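Local coordinates for protein probable acetyltransferase (Thermus thermophilus, PDB 3EXN) that binds acetyl coenzyme A and probably transfers its acetyl group to an as yet unnamed acceptor, as a GNAT-family acyltransferase, at residues 7-19 and 102-114. Residues are numbered along the deposited sequence; the frame is centred on the assembly and turned at random.
Sequences MHVLTLDLAPVTP and GRGLGRQALERFA. With ACO (acetyl coenzyme *a), chain C.
L12 and Q108 reach for each other with CG anti to the backbone N in both (chi1 -168° and -169°). The Q108 chain stays extended, which lays its amide along the backbone of L10 to L12. Q108 CD ends 3.7 Å from L12 N. With an alanine for Q108, the L10 to L12 backbone is likely to lose the polar group lying against it. L12 lays its two methyls against the start of the helix. L12 CD2 sits 3.7 Å from A109 CB, and L12 CD1 meets L105 CD2 at 4.1 Å. One helical turn beyond A109, F113 CB meets L14 CD2 at 4.2 Å. In one of its two conformers, R112 turns a guanidinium face to T11 CG2, 3.6 Å from R112 NH2. R103 NH2 approaches the edge of the H8 ring, and a water links V9 O to R103 NH1, weakly on the arginine side. The 102-107 backbone also grips the cofactor: N atoms of G102, G104, G106 and R107 hydrogen-bond its pyrophosphate, as in the Q/R-x-x-G-x-G/A loop of the GNAT fold. Helix 105-115 packs on edge strand 13-16 and the loop before it, while L12 also reaches L69 of strand 62-69 and V74 of strand 72-81.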
HETATM    1  N   MSE A   7       3.864   6.964 -25.499  1.00 24.19           N
HETATM    2  CA  MSE A   7       4.679   5.757 -25.094  1.00 24.70           C
HETATM    3  C   MSE A   7       4.399   5.318 -23.630  1.00 24.40           C
HETATM    4  O   MSE A   7       3.925   6.115 -22.789  1.00 24.71           O
HETATM    5  CB  MSE A   7       6.158   6.064 -25.324  1.00 24.52           C
HETATM    6  CG  MSE A   7       6.456   6.641 -26.732  1.00 24.04           C
HETATM    7 SE   MSE A   7       8.192   7.570 -26.684  0.50 22.21          SE
HETATM    8  CE  MSE A   7       9.042   6.124 -25.737  1.00 13.86           C
ATOM      9  N   HIS A   8       4.624   4.037 -23.345  1.00 23.16           N
ATOM     10  CA  HIS A   8       4.330   3.480 -22.037  1.00 22.10           C
ATOM     11  C   HIS A   8       5.467   2.641 -21.544  1.00 19.63           C
ATOM     12  O   HIS A   8       5.905   1.710 -22.239  1.00 20.24           O
ATOM     13  CB  HIS A   8       3.091   2.590 -22.090  1.00 23.24           C
ATOM     14  CG  HIS A   8       1.817   3.354 -22.222  1.00 26.48           C
ATOM     15  ND1 HIS A   8       1.007   3.634 -21.145  1.00 31.71           N
ATOM     16  CD2 HIS A   8       1.227   3.923 -23.298  1.00 29.60           C
ATOM     17  CE1 HIS A   8      -0.043   4.325 -21.556  1.00 32.55           C
ATOM     18  NE2 HIS A   8       0.066   4.513 -22.859  1.00 33.15           N
ATOM     19  N   VAL A   9       5.939   2.975 -20.340  1.00 16.67           N
ATOM     20  CA  VAL A   9       6.742   2.064 -19.548  1.00 13.53           C
ATOM     21  C   VAL A   9       5.735   1.053 -18.951  1.00 11.82           C
ATOM     22  O   VAL A   9       4.606   1.436 -18.491  1.00 12.56           O
ATOM     23  CB  VAL A   9       7.493   2.811 -18.372  1.00 13.29           C
ATOM     24  CG1 VAL A   9       8.108   1.832 -17.409  1.00  9.25           C
ATOM     25  CG2 VAL A   9       8.546   3.776 -18.903  1.00 11.89           C
ATOM     26  N   LEU A  10       6.164  -0.205 -18.907  1.00  9.64           N
ATOM     27  CA  LEU A  10       5.306  -1.322 -18.495  1.00  8.30           C
ATOM     28  C   LEU A  10       5.685  -1.871 -17.132  1.00  7.73           C
ATOM     29  O   LEU A  10       4.784  -2.249 -16.374  1.00  6.06           O
ATOM     30  CB  LEU A  10       5.368  -2.471 -19.522  1.00  8.35           C
ATOM     31  CG  LEU A  10       4.960  -2.122 -20.954  1.00  8.02           C
ATOM     32  CD1 LEU A  10       5.291  -3.342 -21.907  1.00  8.08           C
ATOM     33  CD2 LEU A  10       3.521  -1.750 -20.975  1.00 11.28           C
ATOM     34  N   THR A  11       6.991  -1.934 -16.823  1.00  7.01           N
ATOM     35  CA  THR A  11       7.498  -2.614 -15.630  1.00  6.37           C
ATOM     36  C   THR A  11       7.552  -1.590 -14.498  1.00  6.78           C
ATOM     37  O   THR A  11       8.116  -0.521 -14.648  1.00  4.72           O
ATOM     38  CB  THR A  11       8.923  -3.212 -15.858  1.00  6.71           C
ATOM     39  OG1 THR A  11       8.865  -4.207 -16.921  1.00  8.96           O
ATOM     40  CG2 THR A  11       9.428  -3.896 -14.588  1.00  7.95           C
ATOM     41  N   LEU A  12       6.970  -1.951 -13.363  1.00  7.10           N
ATOM     42  CA  LEU A  12       6.806  -1.045 -12.241  1.00  8.10           C
ATOM     43  C   LEU A  12       7.943  -1.375 -11.308  1.00  8.08           C
ATOM     44  O   LEU A  12       8.074  -2.541 -10.916  1.00 11.10           O
ATOM     45  CB  LEU A  12       5.427  -1.323 -11.580  1.00  7.60           C
ATOM     46  CG  LEU A  12       4.840  -0.380 -10.571  1.00  5.99           C
ATOM     47  CD1 LEU A  12       4.446   0.987 -11.179  1.00  4.24           C
ATOM     48  CD2 LEU A  12       3.695  -1.115  -9.904  1.00  3.92           C
ATOM     49  N   ASP A  13       8.722  -0.369 -10.927  1.00  8.34           N
ATOM     50  CA  ASP A  13       9.811  -0.530  -9.950  1.00  8.29           C
ATOM     51  C   ASP A  13       9.411  -0.187  -8.512  1.00  6.95           C
ATOM     52  O   ASP A  13       8.743   0.825  -8.254  1.00  7.09           O
ATOM     53  CB  ASP A  13      10.994   0.307 -10.345  1.00  8.69           C
ATOM     54  CG  ASP A  13      11.548  -0.082 -11.723  1.00 10.57           C
ATOM     55  OD1 ASP A  13      11.527  -1.297 -12.060  1.00 12.86           O
ATOM     56  OD2 ASP A  13      12.000   0.824 -12.451  1.00 13.88           O
ATOM     57  N   LEU A  14       9.861  -1.016  -7.581  1.00  6.06           N
ATOM     58  CA  LEU A  14       9.514  -0.833  -6.173  1.00  5.92           C
ATOM     59  C   LEU A  14      10.785  -0.309  -5.502  1.00  5.85           C
ATOM     60  O   LEU A  14      11.710  -1.099  -5.277  1.00  6.08           O
ATOM     61  CB  LEU A  14       9.081  -2.184  -5.572  1.00  4.68           C
ATOM     62  CG  LEU A  14       7.600  -2.577  -5.683  1.00  5.45           C
ATOM     63  CD1 LEU A  14       7.097  -2.682  -7.132  1.00  3.52           C
ATOM     64  CD2 LEU A  14       7.368  -3.859  -4.983  1.00  7.47           C
ATOM     65  N   ALA A  15      10.810   1.016  -5.271  1.00  5.76           N
ATOM     66  CA  ALA A  15      11.933   1.752  -4.664  1.00  6.36           C
ATOM     67  C   ALA A  15      11.697   1.897  -3.145  1.00  5.67           C
ATOM     68  O   ALA A  15      10.781   2.574  -2.716  1.00  4.04           O
ATOM     69  CB  ALA A  15      12.073   3.167  -5.307  1.00  6.50           C
ATOM     70  N   PRO A  16      12.558   1.310  -2.332  1.00  6.09           N
ATOM     71  CA  PRO A  16      12.410   1.560  -0.894  1.00  6.44           C
ATOM     72  C   PRO A  16      12.382   3.031  -0.529  1.00  6.13           C
ATOM     73  O   PRO A  16      13.198   3.835  -1.062  1.00  5.02           O
ATOM     74  CB  PRO A  16      13.642   0.884  -0.295  1.00  6.93           C
ATOM     75  CG  PRO A  16      13.963  -0.168  -1.246  1.00  9.31           C
ATOM     76  CD  PRO A  16      13.730   0.461  -2.598  1.00  7.98           C
ATOM     77  N   VAL A  17      11.419   3.394   0.337  1.00  5.25           N
ATOM     78  CA  VAL A  17      11.161   4.787   0.715  1.00  5.76           C
ATOM     79  C   VAL A  17      12.097   5.200   1.880  1.00  6.27           C
ATOM     80  O   VAL A  17      12.416   4.390   2.760  1.00  5.58           O
ATOM     81  CB  VAL A  17       9.662   5.008   1.054  1.00  6.27           C
ATOM     82  CG1 VAL A  17       9.351   4.550   2.472  1.00  5.47           C
ATOM     83  CG2 VAL A  17       9.220   6.476   0.826  1.00  7.03           C
ATOM     84  N   THR A  18      12.562   6.445   1.836  1.00  6.81           N
ATOM     85  CA  THR A  18      13.364   7.063   2.891  1.00  7.06           C
ATOM     86  C   THR A  18      12.799   8.482   3.171  1.00  6.18           C
ATOM     87  O   THR A  18      12.065   9.014   2.359  1.00  4.40           O
ATOM     88  CB  THR A  18      14.881   7.111   2.504  1.00  6.84           C
ATOM     89  OG1 THR A  18      15.052   7.960   1.371  1.00  9.86           O
ATOM     90  CG2 THR A  18      15.410   5.723   2.163  1.00  8.30           C
ATOM     91  N   PRO A  19      13.124   9.092   4.343  1.00  6.04           N
ATOM     92  CA  PRO A  19      12.615  10.429   4.681  1.00  5.17           C
ATOM     93  C   PRO A  19      12.882  11.502   3.634  1.00  5.10           C
ATOM     94  O   PRO A  19      12.003  12.321   3.407  1.00  2.42           O
ATOM     95  CB  PRO A  19      13.323  10.752   6.010  1.00  6.22           C
ATOM     96  CG  PRO A  19      13.447   9.336   6.637  1.00  5.57           C
ATOM     97  CD  PRO A  19      13.885   8.517   5.462  1.00  6.73           C
ATOM     98  N   GLY A 102      -6.587   1.596 -12.874  1.00  9.50           N
ATOM     99  CA  GLY A 102      -7.263   0.791 -13.898  1.00 10.52           C
ATOM    100  C   GLY A 102      -6.423   0.274 -15.083  1.00 10.82           C
ATOM    101  O   GLY A 102      -6.981  -0.046 -16.145  1.00 11.68           O
ATOM    102  N   ARG A 103      -5.100   0.192 -14.913  1.00  9.49           N
ATOM    103  CA  ARG A 103      -4.181  -0.241 -15.974  1.00  9.57           C
ATOM    104  C   ARG A 103      -3.387  -1.458 -15.499  1.00  8.75           C
ATOM    105  O   ARG A 103      -2.393  -1.815 -16.098  1.00 10.39           O
ATOM    106  CB  ARG A 103      -3.183   0.855 -16.356  1.00  9.31           C
ATOM    107  CG  ARG A 103      -3.763   2.259 -16.460  1.00 12.68           C
ATOM    108  CD  ARG A 103      -2.786   3.242 -17.123  1.00 14.53           C
ATOM    109  NE  ARG A 103      -1.387   2.992 -16.737  1.00 18.18           N
ATOM    110  CZ  ARG A 103      -0.324   3.506 -17.364  1.00 19.21           C
ATOM    111  NH1 ARG A 103       0.898   3.217 -16.954  1.00 18.52           N
ATOM    112  NH2 ARG A 103      -0.478   4.310 -18.406  1.00 20.38           N
ATOM    113  N   GLY A 104      -3.822  -2.081 -14.420  1.00  9.19           N
ATOM    114  CA  GLY A 104      -3.139  -3.243 -13.881  1.00  8.50           C
ATOM    115  C   GLY A 104      -1.952  -3.001 -12.978  1.00  8.26           C
ATOM    116  O   GLY A 104      -1.299  -3.979 -12.561  1.00  8.68           O
ATOM    117  N   LEU A 105      -1.661  -1.750 -12.636  1.00  6.46           N
ATOM    118  CA  LEU A 105      -0.484  -1.466 -11.809  1.00  6.92           C
ATOM    119  C   LEU A 105      -0.614  -1.950 -10.343  1.00  7.57           C
ATOM    120  O   LEU A 105       0.392  -2.376  -9.739  1.00  7.89           O
ATOM    121  CB  LEU A 105      -0.145   0.002 -11.855  1.00  6.14           C
ATOM    122  CG  LEU A 105       0.201   0.582 -13.215  1.00  3.96           C
ATOM    123  CD1 LEU A 105       0.320   2.060 -13.103  1.00  3.25           C
ATOM    124  CD2 LEU A 105       1.517   0.013 -13.830  1.00  4.98           C
ATOM    125  N   GLY A 106      -1.840  -1.953  -9.812  1.00  7.72           N
ATOM    126  CA  GLY A 106      -2.108  -2.434  -8.442  1.00  7.25           C
ATOM    127  C   GLY A 106      -1.771  -3.909  -8.375  1.00  7.08           C
ATOM    128  O   GLY A 106      -1.040  -4.354  -7.460  1.00  7.44           O
ATOM    129  N   ARG A 107      -2.246  -4.666  -9.370  1.00  5.51           N
ATOM    130  CA  ARG A 107      -1.953  -6.099  -9.396  1.00  5.73           C
ATOM    131  C   ARG A 107      -0.441  -6.375  -9.561  1.00  4.71           C
ATOM    132  O   ARG A 107       0.127  -7.227  -8.893  1.00  5.23           O
ATOM    133  CB  ARG A 107      -2.732  -6.825 -10.529  1.00  6.24           C
ATOM    134  CG  ARG A 107      -2.307  -8.289 -10.611  1.00  8.49           C
ATOM    135  CD  ARG A 107      -3.131  -9.141 -11.602  1.00 12.77           C
ATOM    136  NE  ARG A 107      -2.519 -10.462 -11.776  1.00 16.71           N
ATOM    137  CZ  ARG A 107      -2.585 -11.485 -10.905  1.00 21.00           C
ATOM    138  NH1 ARG A 107      -3.253 -11.393  -9.750  1.00 22.47           N
ATOM    139  NH2 ARG A 107      -1.976 -12.638 -11.192  1.00 22.14           N
ATOM    140  N   GLN A 108       0.209  -5.617 -10.417  1.00  6.02           N
ATOM    141  CA  GLN A 108       1.636  -5.817 -10.670  1.00  6.64           C
ATOM    142  C   GLN A 108       2.438  -5.555  -9.376  1.00  5.62           C
ATOM    143  O   GLN A 108       3.374  -6.321  -9.068  1.00  4.31           O
ATOM    144  CB  GLN A 108       2.143  -4.908 -11.793  1.00  5.58           C
ATOM    145  CG  GLN A 108       3.575  -5.297 -12.243  1.00  7.13           C
ATOM    146  CD  GLN A 108       4.180  -4.379 -13.282  1.00  7.78           C
ATOM    147  OE1 GLN A 108       3.477  -3.700 -14.068  1.00  7.48           O
ATOM    148  NE2 GLN A 108       5.480  -4.336 -13.281  1.00  3.81           N
ATOM    149  N   ALA A 109       2.059  -4.490  -8.646  1.00  4.70           N
ATOM    150  CA  ALA A 109       2.791  -4.071  -7.422  1.00  5.38           C
ATOM    151  C   ALA A 109       2.655  -5.176  -6.358  1.00  6.01           C
ATOM    152  O   ALA A 109       3.619  -5.550  -5.674  1.00  6.26           O
ATOM    153  CB  ALA A 109       2.268  -2.734  -6.884  1.00  5.71           C
ATOM    154  N   LEU A 110       1.448  -5.715  -6.258  1.00  7.39           N
ATOM    155  CA  LEU A 110       1.169  -6.759  -5.286  1.00  8.91           C
ATOM    156  C   LEU A 110       1.939  -8.045  -5.600  1.00  9.73           C
ATOM    157  O   LEU A 110       2.514  -8.702  -4.677  1.00 11.02           O
ATOM    158  CB  LEU A 110      -0.327  -7.048  -5.280  1.00 10.04           C
ATOM    159  CG  LEU A 110      -0.935  -7.772  -4.117  1.00 12.16           C
ATOM    160  CD1 LEU A 110      -0.529  -7.097  -2.792  1.00 12.90           C
ATOM    161  CD2 LEU A 110      -2.464  -7.751  -4.343  1.00 13.74           C
ATOM    162  N   GLU A 111       1.992  -8.397  -6.883  1.00  8.09           N
ATOM    163  CA  GLU A 111       2.650  -9.644  -7.272  1.00 10.05           C
ATOM    164  C   GLU A 111       4.173  -9.476  -7.136  1.00  8.49           C
ATOM    165  O   GLU A 111       4.855 -10.406  -6.697  1.00  7.31           O
ATOM    166  CB  GLU A 111       2.189 -10.134  -8.667  1.00 10.38           C
ATOM    167  CG  GLU A 111       0.639 -10.533  -8.758  1.00 14.68           C
ATOM    168  CD  GLU A 111       0.057 -11.265  -7.478  1.00 19.62           C
ATOM    169  OE1 GLU A 111       0.769 -12.067  -6.837  1.00 25.59           O
ATOM    170  OE2 GLU A 111      -1.133 -11.047  -7.109  1.00 25.50           O
ATOM    171  N   ARG A 112       4.697  -8.301  -7.480  1.00  7.97           N
ATOM    172  CA  ARG A 112       6.140  -8.075  -7.321  0.60  8.48           C
ATOM    173  C   ARG A 112       6.535  -8.096  -5.836  1.00  8.56           C
ATOM    174  O   ARG A 112       7.629  -8.622  -5.481  1.00  8.12           O
ATOM    175  CB  ARG A 112       6.605  -6.788  -7.976  0.60  8.70           C
ATOM    176  CG  ARG A 112       6.617  -6.897  -9.488  0.60  8.81           C
ATOM    177  CD  ARG A 112       7.415  -5.837 -10.158  0.60  8.51           C
ATOM    178  NE  ARG A 112       7.125  -5.859 -11.581  0.60  9.99           N
ATOM    179  CZ  ARG A 112       7.640  -6.734 -12.447  0.60  9.63           C
ATOM    180  NH1 ARG A 112       8.524  -7.657 -12.050  0.60 10.55           N
ATOM    181  NH2 ARG A 112       7.287  -6.678 -13.725  0.60  9.05           N
ATOM    182  N   PHE A 113       5.663  -7.562  -4.976  1.00  7.62           N
ATOM    183  CA  PHE A 113       5.960  -7.523  -3.527  1.00  8.38           C
ATOM    184  C   PHE A 113       5.870  -8.949  -2.962  1.00  8.28           C
ATOM    185  O   PHE A 113       6.782  -9.409  -2.270  1.00  8.71           O
ATOM    186  CB  PHE A 113       5.018  -6.546  -2.827  1.00  7.53           C
ATOM    187  CG  PHE A 113       5.093  -6.609  -1.325  1.00  8.84           C
ATOM    188  CD1 PHE A 113       6.285  -6.300  -0.668  1.00  8.32           C
ATOM    189  CD2 PHE A 113       4.006  -7.039  -0.582  1.00 10.15           C
ATOM    190  CE1 PHE A 113       6.391  -6.403   0.729  1.00  8.29           C
ATOM    191  CE2 PHE A 113       4.097  -7.138   0.851  1.00  7.25           C
ATOM    192  CZ  PHE A 113       5.249  -6.824   1.479  1.00  5.75           C
ATOM    193  N   ALA A 114       4.823  -9.680  -3.310  1.00  9.71           N
ATOM    194  CA  ALA A 114       4.648 -11.036  -2.749  1.00 10.69           C
ATOM    195  C   ALA A 114       5.774 -11.990  -3.204  1.00 11.00           C
ATOM    196  O   ALA A 114       6.170 -12.921  -2.472  1.00 11.09           O
ATOM    197  CB  ALA A 114       3.282 -11.583  -3.139  1.00 10.68           C
TER
HETATM  198  O5B ACO C1001      -6.957  -4.146 -11.185  1.00 40.16           O
HETATM  199  P1A ACO C1001      -5.757  -3.027 -11.377  1.00 39.72           P
HETATM  200  O1A ACO C1001      -6.043  -2.253 -12.664  1.00 36.96           O
HETATM  201  O2A ACO C1001      -4.439  -3.695 -11.021  1.00 31.26           O
HETATM  202  O3A ACO C1001      -6.132  -2.057 -10.122  1.00 34.08           O
HETATM  203  P2A ACO C1001      -5.413  -0.666  -9.821  1.00 31.76           P
HETATM  204  O4A ACO C1001      -6.490   0.398 -10.055  1.00 31.40           O
HETATM  205  O5A ACO C1001      -4.141  -0.496 -10.616  1.00 28.43           O
HETATM  206  O6A ACO C1001      -5.133  -0.900  -8.214  1.00 31.78           O
HETATM  207  CBP ACO C1001      -6.164  -0.111  -6.110  1.00 27.77           C
HETATM  208  CCP ACO C1001      -6.165  -1.153  -7.244  1.00 29.91           C
HETATM  209  CDP ACO C1001      -4.840  -0.290  -5.391  1.00 24.05           C
HETATM  210  CEP ACO C1001      -7.292  -0.360  -5.113  1.00 27.70           C
HETATM  211  CAP ACO C1001      -6.278   1.319  -6.704  1.00 28.96           C
HETATM  212  OAP ACO C1001      -7.541   1.490  -7.400  1.00 31.25           O
HETATM  213  C9P ACO C1001      -6.221   2.418  -5.660  1.00 28.38           C
HETATM  214  O9P ACO C1001      -5.167   2.950  -5.344  1.00 24.16           O
HETATM  215  N8P ACO C1001      -7.381   2.792  -5.127  1.00 30.05           N
HETATM  216  C7P ACO C1001      -7.504   3.907  -4.167  1.00 28.85           C
HETATM  217  C6P ACO C1001      -6.748   3.684  -2.858  1.00 27.91           C
HETATM  218  C5P ACO C1001      -7.212   2.410  -2.167  1.00 29.30           C
HETATM  219  O5P ACO C1001      -8.422   2.109  -2.077  1.00 29.15           O
HETATM  220  N4P ACO C1001      -6.227   1.644  -1.674  1.00 29.18           N
HETATM  221  C3P ACO C1001      -6.509   0.412  -0.971  1.00 27.42           C
HETATM  222  C2P ACO C1001      -6.648   0.640   0.514  1.00 29.24           C
HETATM  223  S1P ACO C1001      -6.940  -0.884   1.423  1.00 34.54           S
HETATM  224  C   ACO C1001      -5.331  -1.412   1.439  1.00 31.41           C
HETATM  225  O   ACO C1001      -4.492  -0.742   0.895  1.00 28.49           O
HETATM  226  CH3 ACO C1001      -4.953  -2.709   2.127  1.00 29.12           C
HETATM  227  O   HOH W   1       3.367   4.189 -18.978  1.00 34.31           O